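Long-range contacts in aspartate aminotransferase (Rhodobacter sphaeroides, PDB 3NRA), which probably catalyses the pyridoxal-phosphate-dependent transfer of the amino group of L-aspartate to 2-oxoglutarate, giving oxaloacetate and L-glutamate: residues Ala35-Ser45 with Leu360-Pro368; Gln72-Ile83 with Leu284-Arg295. One frame throughout, in Å; residues are numbered along the deposited sequence.

Interaction 1 of 2, residues Ala35-Ser45 with Leu360-Pro368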
loop_
_atom_site.group_PDB
_atom_site.type_symbol
_atom_site.label_atom_id
_atom_site.label_comp_id
_atom_site.label_asym_id
_atom_site.label_seq_id
_atom_site.Cartn_x
_atom_site.Cartn_y
_atom_site.Cartn_z
ATOM N N ALA B 35 12.431 -8.194 -41.451
ATOM C CA ALA B 35 13.380 -7.749 -40.428
ATOM C C ALA B 35 12.754 -6.654 -39.543
ATOM O O ALA B 35 11.655 -6.151 -39.844
ATOM C CB ALA B 35 14.691 -7.216 -41.108
ATOM N N PRO B 36 13.445 -6.274 -38.441
ATOM C CA PRO B 36 12.951 -5.158 -37.608
ATOM C C PRO B 36 12.885 -3.815 -38.348
ATOM O O PRO B 36 13.483 -3.653 -39.408
ATOM C CB PRO B 36 13.985 -5.088 -36.460
ATOM C CG PRO B 36 14.538 -6.479 -36.350
ATOM C CD PRO B 36 14.602 -6.964 -37.806
ATOM N N ILE B 37 12.125 -2.886 -37.793
ATOM C CA ILE B 37 12.046 -1.516 -38.300
ATOM C C ILE B 37 12.787 -0.587 -37.306
ATOM O O ILE B 37 12.390 -0.474 -36.146
ATOM C CB ILE B 37 10.570 -1.066 -38.422
ATOM C CG1 ILE B 37 9.764 -2.010 -39.329
ATOM C CG2 ILE B 37 10.461 0.336 -38.985
ATOM C CD1 ILE B 37 8.244 -1.745 -39.201
ATOM N N GLU B 38 13.871 0.040 -37.777
ATOM C CA GLU B 38 14.708 0.900 -36.925
ATOM C C GLU B 38 13.897 2.094 -36.390
ATOM O O GLU B 38 12.965 2.531 -37.002
ATOM C CB GLU B 38 15.968 1.380 -37.695
ATOM C CG GLU B 38 16.950 0.215 -38.152
ATOM C CD GLU B 38 18.214 0.724 -38.918
ATOM O OE1 GLU B 38 18.699 1.855 -38.646
ATOM O OE2 GLU B 38 18.723 -0.030 -39.766
ATOM N N GLY B 39 14.265 2.574 -35.193
ATOM C CA GLY B 39 13.635 3.771 -34.587
ATOM C C GLY B 39 13.729 3.744 -33.067
ATOM O O GLY B 39 14.043 2.710 -32.485
ATOM N N ARG B 40 13.465 4.879 -32.420
ATOM C CA ARG B 40 13.578 4.965 -30.959
ATOM C C ARG B 40 12.473 4.127 -30.302
ATOM O O ARG B 40 11.319 4.297 -30.630
ATOM C CB ARG B 40 13.478 6.416 -30.480
ATOM C CG ARG B 40 13.713 6.598 -28.956
ATOM C CD ARG B 40 13.621 8.109 -28.523
ATOM N NE ARG B 40 14.638 8.950 -29.186
ATOM C CZ ARG B 40 15.900 9.150 -28.753
ATOM N NH1 ARG B 40 16.359 8.581 -27.619
ATOM N NH2 ARG B 40 16.720 9.929 -29.465
ATOM N N PRO B 41 12.843 3.195 -29.391
ATOM C CA PRO B 41 11.829 2.420 -28.686
ATOM C C PRO B 41 10.880 3.302 -27.892
ATOM O O PRO B 41 11.312 4.285 -27.305
ATOM C CB PRO B 41 12.649 1.559 -27.710
ATOM C CG PRO B 41 14.003 1.538 -28.248
ATOM C CD PRO B 41 14.207 2.741 -29.071
ATOM N N VAL B 42 9.609 2.940 -27.866
ATOM C CA VAL B 42 8.633 3.620 -27.036
ATOM C C VAL B 42 7.886 2.578 -26.272
ATOM O O VAL B 42 7.387 1.610 -26.846
ATOM C CB VAL B 42 7.656 4.470 -27.870
ATOM C CG1 VAL B 42 6.622 5.131 -26.972
ATOM C CG2 VAL B 42 8.434 5.562 -28.679
ATOM N N ASP B 43 7.848 2.744 -24.960
ATOM C CA ASP B 43 7.043 1.898 -24.083
ATOM C C ASP B 43 5.714 2.611 -23.798
ATOM O O ASP B 43 5.647 3.490 -22.939
ATOM C CB ASP B 43 7.813 1.647 -22.780
ATOM C CG ASP B 43 7.065 0.730 -21.816
ATOM O OD1 ASP B 43 5.864 0.410 -22.049
ATOM O OD2 ASP B 43 7.671 0.362 -20.811
ATOM N N PHE B 44 4.663 2.226 -24.525
ATOM C CA PHE B 44 3.326 2.833 -24.360
ATOM C C PHE B 44 2.538 2.187 -23.204
ATOM O O PHE B 44 1.332 2.479 -23.041
ATOM C CB PHE B 44 2.473 2.674 -25.643
ATOM C CG PHE B 44 2.918 3.491 -26.799
ATOM C CD1 PHE B 44 2.715 4.869 -26.816
ATOM C CD2 PHE B 44 3.412 2.882 -27.948
ATOM C CE1 PHE B 44 3.036 5.612 -27.911
ATOM C CE2 PHE B 44 3.780 3.651 -29.046
ATOM C CZ PHE B 44 3.572 5.019 -29.023
ATOM N N SER B 45 3.171 1.299 -22.418
ATOM C CA SER B 45 2.452 0.633 -21.323
ATOM C C SER B 45 2.119 1.591 -20.180
ATOM O O SER B 45 1.136 1.402 -19.497
ATOM C CB SER B 45 3.217 -0.605 -20.806
ATOM O OG SER B 45 4.355 -0.247 -20.059
ATOM N N LEU B 360 9.374 -7.028 -30.644
ATOM C CA LEU B 360 10.530 -7.615 -31.377
ATOM C C LEU B 360 10.957 -6.798 -32.606
ATOM O O LEU B 360 12.143 -6.513 -32.783
ATOM C CB LEU B 360 10.205 -9.034 -31.825
ATOM C CG LEU B 360 11.418 -9.921 -32.020
ATOM C CD1 LEU B 360 11.848 -10.466 -30.658
ATOM C CD2 LEU B 360 11.124 -11.068 -33.016
ATOM N N GLN B 361 9.992 -6.399 -33.430
ATOM C CA GLN B 361 10.289 -5.808 -34.762
ATOM C C GLN B 361 10.105 -4.272 -34.866
ATOM O O GLN B 361 10.498 -3.689 -35.866
ATOM C CB GLN B 361 9.414 -6.485 -35.821
ATOM C CG GLN B 361 9.684 -7.985 -35.980
ATOM C CD GLN B 361 9.165 -8.510 -37.288
ATOM O OE1 GLN B 361 7.944 -8.475 -37.555
ATOM N NE2 GLN B 361 10.077 -8.971 -38.139
ATOM N N ALA B 362 9.454 -3.653 -33.864
ATOM C CA ALA B 362 9.251 -2.185 -33.812
ATOM C C ALA B 362 9.741 -1.512 -32.516
ATOM O O ALA B 362 9.620 -0.296 -32.377
ATOM C CB ALA B 362 7.776 -1.858 -34.020
ATOM N N GLY B 363 10.260 -2.282 -31.568
ATOM C CA GLY B 363 10.592 -1.750 -30.240
ATOM C C GLY B 363 9.432 -0.978 -29.607
ATOM O O GLY B 363 9.633 0.064 -29.016
ATOM N N VAL B 364 8.213 -1.486 -29.773
ATOM C CA VAL B 364 7.030 -0.869 -29.192
ATOM C C VAL B 364 6.417 -1.822 -28.175
ATOM O O VAL B 364 6.165 -2.987 -28.482
ATOM C CB VAL B 364 6.036 -0.534 -30.294
ATOM C CG1 VAL B 364 4.703 -0.194 -29.735
ATOM C CG2 VAL B 364 6.566 0.628 -31.137
ATOM N N VAL B 365 6.224 -1.341 -26.943
ATOM C CA VAL B 365 5.409 -2.059 -25.943
ATOM C C VAL B 365 4.019 -1.472 -25.951
ATOM O O VAL B 365 3.865 -0.273 -25.719
ATOM C CB VAL B 365 5.973 -1.918 -24.493
ATOM C CG1 VAL B 365 5.158 -2.750 -23.529
ATOM C CG2 VAL B 365 7.497 -2.307 -24.429
ATOM N N VAL B 366 2.999 -2.317 -26.187
ATOM C CA VAL B 366 1.587 -1.910 -26.012
ATOM C C VAL B 366 0.908 -2.920 -25.129
ATOM O O VAL B 366 1.432 -4.022 -24.935
ATOM C CB VAL B 366 0.845 -1.822 -27.375
ATOM C CG1 VAL B 366 1.562 -0.871 -28.316
ATOM C CG2 VAL B 366 0.683 -3.220 -28.021
ATOM N N THR B 367 -0.246 -2.565 -24.570
ATOM C CA THR B 367 -0.893 -3.422 -23.597
ATOM C C THR B 367 -1.949 -4.265 -24.277
ATOM O O THR B 367 -2.779 -3.738 -25.003
ATOM C CB THR B 367 -1.533 -2.617 -22.474
ATOM O OG1 THR B 367 -0.566 -1.725 -21.938
ATOM C CG2 THR B 367 -2.058 -3.558 -21.349
ATOM N N PRO B 368 -1.933 -5.579 -24.042
ATOM C CA PRO B 368 -2.912 -6.390 -24.766
ATOM C C PRO B 368 -4.316 -6.082 -24.337
ATOM O O PRO B 368 -4.548 -5.788 -23.186
ATOM C CB PRO B 368 -2.553 -7.826 -24.402
ATOM C CG PRO B 368 -1.445 -7.764 -23.449
ATOM C CD PRO B 368 -0.895 -6.392 -23.406
HETATM O O HOH W 1 -0.901 1.024 -22.404
#
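Val42 and Asp43 run parallel to Val364 and Val365, a short pair of strands at one border of the four-stranded mixed sheet that belongs to the small domain of this aminotransferase fold. The ladder alternates donors: Val42 N gives to Gly363 O, Val365 N to Val42 O (3.2 Å), and Phe44 N to Val365 O. Ahead of it the chain bows away through Gly39 and Arg40, and at the far end of that bow Ile37 N meets Gln361 O, in the last turn of helix 351-362, at 2.6 Å and 169°. Gly363, with positive phi, turns that helix into the strand, and a CB there would point toward Pro41.

On one side of the sheet Phe44 lies against the valines. Val42 CG1 sits over the centre of one ring face, while Val364 CG1 meets the ring at its edge, in plane, 3.8 Å from Phe44 CD2. Leu382 of strand 380-383 also touches this ring. The other side carries Asp43 and Val365. Asp43 CG stands anti to the backbone N (chi1 -178°), which brings OD1 to 3.4 Å from Val365 CB. Asp43 OD1 is held by two donors of Ser45: the backbone N closes an Asx turn, and OG comes in on the syn side of the carboxylate at 2.6 Å. Gln361 turns its amide to Tyr405 and Arg33, with Arg404 alongside. Beyond the ladder, one water bridges the two segments, donating to Phe44 O (2.7 Å) and lying 2.8 Å from Thr367 OG1.

Interaction 2 of 2, residues Gln72-Ile83 with Leu284-Arg295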
loop_
_atom_site.group_PDB
_atom_site.type_symbol
_atom_site.label_atom_id
_atom_site.label_comp_id
_atom_site.label_asym_id
_atom_site.label_seq_id
_atom_site.Cartn_x
_atom_site.Cartn_y
_atom_site.Cartn_z
ATOM N N GLN B 72 5.831 15.469 9.613
ATOM C CA GLN B 72 5.462 15.037 8.250
ATOM C C GLN B 72 5.582 13.513 8.082
ATOM O O GLN B 72 4.795 12.919 7.368
ATOM C CB GLN B 72 6.295 15.749 7.188
ATOM C CG GLN B 72 5.757 15.571 5.755
ATOM C CD GLN B 72 4.382 16.186 5.578
ATOM O OE1 GLN B 72 4.220 17.391 5.702
ATOM N NE2 GLN B 72 3.380 15.348 5.320
ATOM N N ALA B 73 6.584 12.920 8.729
ATOM C CA ALA B 73 6.893 11.502 8.579
ATOM C C ALA B 73 5.775 10.644 9.118
ATOM O O ALA B 73 5.507 9.571 8.562
ATOM C CB ALA B 73 8.198 11.161 9.308
ATOM N N TYR B 74 5.145 11.104 10.225
ATOM C CA TYR B 74 4.003 10.412 10.826
ATOM C C TYR B 74 2.706 11.246 10.704
ATOM O O TYR B 74 2.695 12.463 10.963
ATOM C CB TYR B 74 4.298 10.079 12.299
ATOM C CG TYR B 74 5.330 8.977 12.468
ATOM C CD1 TYR B 74 6.697 9.259 12.453
ATOM C CD2 TYR B 74 4.938 7.661 12.638
ATOM C CE1 TYR B 74 7.651 8.225 12.597
ATOM C CE2 TYR B 74 5.849 6.653 12.789
ATOM C CZ TYR B 74 7.210 6.933 12.786
ATOM O OH TYR B 74 8.093 5.896 12.928
ATOM N N THR B 75 1.643 10.601 10.251
ATOM C CA THR B 75 0.322 11.247 10.066
ATOM C C THR B 75 -0.720 10.285 10.561
ATOM O O THR B 75 -0.421 9.086 10.766
ATOM C CB THR B 75 -0.009 11.505 8.562
ATOM O OG1 THR B 75 -0.358 10.258 7.921
ATOM C CG2 THR B 75 1.167 12.175 7.816
ATOM N N GLU B 76 -1.951 10.782 10.713
ATOM C CA GLU B 76 -3.106 9.938 10.954
ATOM C C GLU B 76 -3.187 8.935 9.832
ATOM O O GLU B 76 -2.751 9.230 8.726
ATOM C CB GLU B 76 -4.386 10.801 11.006
ATOM C CG GLU B 76 -4.552 11.565 12.344
ATOM C CD GLU B 76 -5.770 12.496 12.394
ATOM O OE1 GLU B 76 -6.780 12.238 11.682
ATOM O OE2 GLU B 76 -5.732 13.478 13.204
ATOM N N TYR B 77 -3.728 7.754 10.098
ATOM C CA TYR B 77 -3.830 6.697 9.051
ATOM C C TYR B 77 -4.594 7.168 7.816
ATOM O O TYR B 77 -4.202 6.866 6.700
ATOM C CB TYR B 77 -4.494 5.407 9.587
ATOM C CG TYR B 77 -3.821 4.771 10.784
ATOM C CD1 TYR B 77 -2.466 4.502 10.789
ATOM C CD2 TYR B 77 -4.567 4.412 11.918
ATOM C CE1 TYR B 77 -1.850 3.906 11.885
ATOM C CE2 TYR B 77 -3.957 3.828 13.029
ATOM C CZ TYR B 77 -2.607 3.570 13.002
ATOM O OH TYR B 77 -1.991 3.000 14.103
ATOM N N ARG B 78 -5.654 7.939 8.019
ATOM C CA ARG B 78 -6.430 8.521 6.879
ATOM C C ARG B 78 -5.738 9.685 6.127
ATOM O O ARG B 78 -6.237 10.135 5.095
ATOM C CB ARG B 78 -7.817 8.958 7.345
ATOM C CG ARG B 78 -7.853 10.156 8.238
ATOM C CD ARG B 78 -9.249 10.370 8.824
ATOM N NE ARG B 78 -9.621 9.339 9.791
ATOM C CZ ARG B 78 -10.672 9.409 10.617
ATOM N NH1 ARG B 78 -11.504 10.471 10.603
ATOM N NH2 ARG B 78 -10.895 8.411 11.478
ATOM N N GLY B 79 -4.636 10.188 6.676
ATOM C CA GLY B 79 -3.792 11.165 5.995
ATOM C C GLY B 79 -3.640 12.406 6.833
ATOM O O GLY B 79 -4.483 12.696 7.669
ATOM N N ASP B 80 -2.569 13.146 6.581
ATOM C CA ASP B 80 -2.291 14.414 7.257
ATOM C C ASP B 80 -3.539 15.347 7.287
ATOM O O ASP B 80 -4.157 15.617 6.255
ATOM C CB ASP B 80 -1.087 15.111 6.597
ATOM C CG ASP B 80 -0.750 16.464 7.256
ATOM O OD1 ASP B 80 -1.487 17.464 7.027
ATOM O OD2 ASP B 80 0.230 16.526 7.999
ATOM N N LEU B 81 -3.914 15.782 8.483
ATOM C CA LEU B 81 -5.114 16.603 8.679
ATOM C C LEU B 81 -5.034 17.943 7.940
ATOM O O LEU B 81 -5.943 18.312 7.230
ATOM C CB LEU B 81 -5.337 16.860 10.170
ATOM C CG LEU B 81 -6.640 17.585 10.581
ATOM C CD1 LEU B 81 -7.889 16.788 10.163
ATOM C CD2 LEU B 81 -6.631 17.847 12.119
ATOM N N GLY B 82 -3.933 18.657 8.110
ATOM C CA GLY B 82 -3.732 19.935 7.406
ATOM C C GLY B 82 -3.885 19.819 5.880
ATOM O O GLY B 82 -4.480 20.685 5.248
ATOM N N ILE B 83 -3.409 18.713 5.307
ATOM C CA ILE B 83 -3.457 18.512 3.863
ATOM C C ILE B 83 -4.884 18.131 3.442
ATOM O O ILE B 83 -5.408 18.630 2.443
ATOM C CB ILE B 83 -2.385 17.469 3.403
ATOM C CG1 ILE B 83 -0.979 18.022 3.698
ATOM C CG2 ILE B 83 -2.502 17.177 1.896
ATOM C CD1 ILE B 83 0.114 17.027 3.554
ATOM N N LEU B 284 -0.447 1.141 6.908
ATOM C CA LEU B 284 -0.497 2.295 7.861
ATOM C C LEU B 284 -1.013 3.594 7.240
ATOM O O LEU B 284 -2.032 4.108 7.659
ATOM C CB LEU B 284 0.848 2.541 8.572
ATOM C CG LEU B 284 1.484 1.415 9.380
ATOM C CD1 LEU B 284 2.834 1.862 9.921
ATOM C CD2 LEU B 284 0.569 0.959 10.529
ATOM N N ARG B 285 -0.281 4.148 6.280
ATOM C CA ARG B 285 -0.615 5.427 5.725
ATOM C C ARG B 285 -0.015 5.538 4.354
ATOM O O ARG B 285 0.861 4.764 4.001
ATOM C CB ARG B 285 -0.093 6.541 6.627
ATOM C CG ARG B 285 1.454 6.506 6.882
ATOM C CD ARG B 285 1.893 7.608 7.814
ATOM N NE ARG B 285 1.250 7.408 9.085
ATOM C CZ ARG B 285 1.652 6.549 10.034
ATOM N NH1 ARG B 285 2.815 5.880 9.941
ATOM N NH2 ARG B 285 0.892 6.386 11.105
ATOM N N ALA B 286 -0.523 6.479 3.554
ATOM C CA ALA B 286 0.238 6.984 2.421
ATOM C C ALA B 286 1.553 7.551 2.963
ATOM O O ALA B 286 1.559 8.206 4.010
ATOM C CB ALA B 286 -0.570 8.083 1.687
ATOM N N ALA B 287 2.654 7.319 2.253
ATOM C CA ALA B 287 3.986 7.745 2.740
ATOM C C ALA B 287 3.917 9.174 3.291
ATOM O O ALA B 287 3.461 10.110 2.589
ATOM C CB ALA B 287 5.033 7.653 1.630
ATOM N N GLY B 288 4.304 9.325 4.564
ATOM C CA GLY B 288 4.250 10.609 5.232
ATOM C C GLY B 288 4.866 11.738 4.422
ATOM O O GLY B 288 4.230 12.762 4.212
ATOM N N TYR B 289 6.089 11.534 3.945
ATOM C CA TYR B 289 6.790 12.574 3.214
ATOM C C TYR B 289 6.126 12.856 1.879
ATOM O O TYR B 289 5.990 14.024 1.483
ATOM C CB TYR B 289 8.261 12.217 2.999
ATOM C CG TYR B 289 9.104 12.125 4.285
ATOM C CD1 TYR B 289 8.992 13.063 5.291
ATOM C CD2 TYR B 289 10.045 11.121 4.445
ATOM C CE1 TYR B 289 9.750 12.969 6.435
ATOM C CE2 TYR B 289 10.832 11.041 5.586
ATOM C CZ TYR B 289 10.666 11.941 6.575
ATOM O OH TYR B 289 11.424 11.857 7.706
ATOM N N SER B 290 5.673 11.795 1.197
ATOM C CA SER B 290 4.967 11.942 -0.095
ATOM C C SER B 290 3.778 12.853 0.033
ATOM O O SER B 290 3.499 13.632 -0.871
ATOM C CB SER B 290 4.507 10.581 -0.649
ATOM O OG SER B 290 5.583 9.864 -1.197
ATOM N N GLN B 291 3.070 12.764 1.160
ATOM C CA GLN B 291 1.806 13.494 1.327
ATOM C C GLN B 291 1.974 14.992 1.082
ATOM O O GLN B 291 1.145 15.604 0.427
ATOM C CB GLN B 291 1.210 13.232 2.699
ATOM C CG GLN B 291 0.566 11.845 2.837
ATOM C CD GLN B 291 -0.109 11.665 4.164
ATOM O OE1 GLN B 291 -0.868 12.527 4.591
ATOM N NE2 GLN B 291 0.174 10.538 4.850
ATOM N N ALA B 292 3.122 15.535 1.519
ATOM C CA ALA B 292 3.453 16.928 1.375
ATOM C C ALA B 292 3.316 17.473 -0.043
ATOM O O ALA B 292 3.042 18.654 -0.186
ATOM C CB ALA B 292 4.943 17.214 1.917
ATOM N N VAL B 293 3.535 16.644 -1.092
ATOM C CA VAL B 293 3.434 17.165 -2.473
ATOM C C VAL B 293 1.992 17.560 -2.835
ATOM O O VAL B 293 1.786 18.409 -3.713
ATOM C CB VAL B 293 3.984 16.193 -3.557
ATOM C CG1 VAL B 293 5.430 15.752 -3.217
ATOM C CG2 VAL B 293 3.048 14.997 -3.746
ATOM N N LEU B 294 1.015 16.984 -2.129
ATOM C CA LEU B 294 -0.394 17.300 -2.345
ATOM C C LEU B 294 -0.772 18.705 -1.936
ATOM O O LEU B 294 -1.824 19.186 -2.344
ATOM C CB LEU B 294 -1.303 16.301 -1.589
ATOM C CG LEU B 294 -1.195 14.839 -2.044
ATOM C CD1 LEU B 294 -1.967 13.928 -1.109
ATOM C CD2 LEU B 294 -1.699 14.696 -3.487
ATOM N N ARG B 295 0.081 19.386 -1.152
ATOM C CA ARG B 295 -0.144 20.812 -0.847
ATOM C C ARG B 295 -0.199 21.685 -2.125
ATOM O O ARG B 295 -0.861 22.753 -2.140
ATOM C CB ARG B 295 0.923 21.332 0.121
ATOM C CG ARG B 295 0.892 20.655 1.496
ATOM C CD ARG B 295 1.759 21.419 2.548
ATOM N NE ARG B 295 1.568 20.859 3.899
ATOM C CZ ARG B 295 2.363 19.950 4.487
ATOM N NH1 ARG B 295 3.472 19.486 3.885
ATOM N NH2 ARG B 295 2.043 19.493 5.701
HETATM O O HOH W 2 5.108 6.846 8.723
HETATM O O HOH W 3 -2.625 8.192 4.609
HETATM O O HOH W 4 -0.245 19.905 7.222
#
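Ala73 and Gly288 bring the two backbones to a CA-CA distance of 4.4 Å, where the end of helix 70-73 meets the first turn of the weakly bonded helix 288-291. Gly288 has no room for a side chain, since a CB would run into the carbonyl oxygens of Gln72 and Ala73.

Gln72 is the hub. Trans about chi1 (-168°) and bent at chi2, its chain sets the amide between Gly288 O and the end of Arg295, where NE2 gives to Gly288 O (2.9 Å) while OE1 takes both end nitrogens of Arg295. Arg295 NH1 approaches Gln72 OE1 at 2.9 Å from above the carbonyl plane. NH2 uses an in-plane lone pair of the same oxygen, the amide and guanidinium being turned 76° apart. Ile83 CD1 lies 3.7 Å above the centre of the same guanidinium. With an alanine here in place of Gln72, the Arg295 guanidinium is likely to lose the oxygen that both its NH1 and NH2 grip, and Gly288 O its amide donor.

Gln291 reaches back between Thr75 and Asp80. Its OE1 receives Asp80 N at 2.7 Å and a nearly straight 170°, along a lone pair, while NE2 spends its hydrogens on Thr75 OG1 (3.1 Å) and Ala286 O. Asp80, held there, caps helix 81-95 through OD1 to Ile83 N. Arg285 passes beside Thr75 and directs NE to Thr75 O (2.9 Å), with a second, weak bond from NH2 to the same oxygen, and Tyr77 CE1 comes obliquely to Arg285 NH2.

Strand 105-108 backs the contact through Ile107, which touches Ile83, Gln291 and Leu294. Helix 58-68 packs on Tyr289 and helix 269-282 on Tyr77, while Tyr74 stacks on His46 of the second subunit.

How the interactions relate
The two contacts do not touch: their centres lie 39 Å apart and their nearest atoms about 21 Å. Along the chain, interaction 2 is nested inside the loop closed by interaction 1. Each contact centres about 23 Å from the centre of the chain, but their surroundings differ. Interaction 1 joins an N-terminal strand to the C-terminal part of its own subunit, and no other chain of the assembly touches it. Interaction 2 lies at the dimer interface, where Leu284 packs on Arg261 of the second subunit. Arg261 follows the cofactor-bearing Lys253 by eight residues, the spacing of the phosphate-binding arginine in aspartate aminotransferases, and interaction 2 therefore probably borders that subunit's cofactor site.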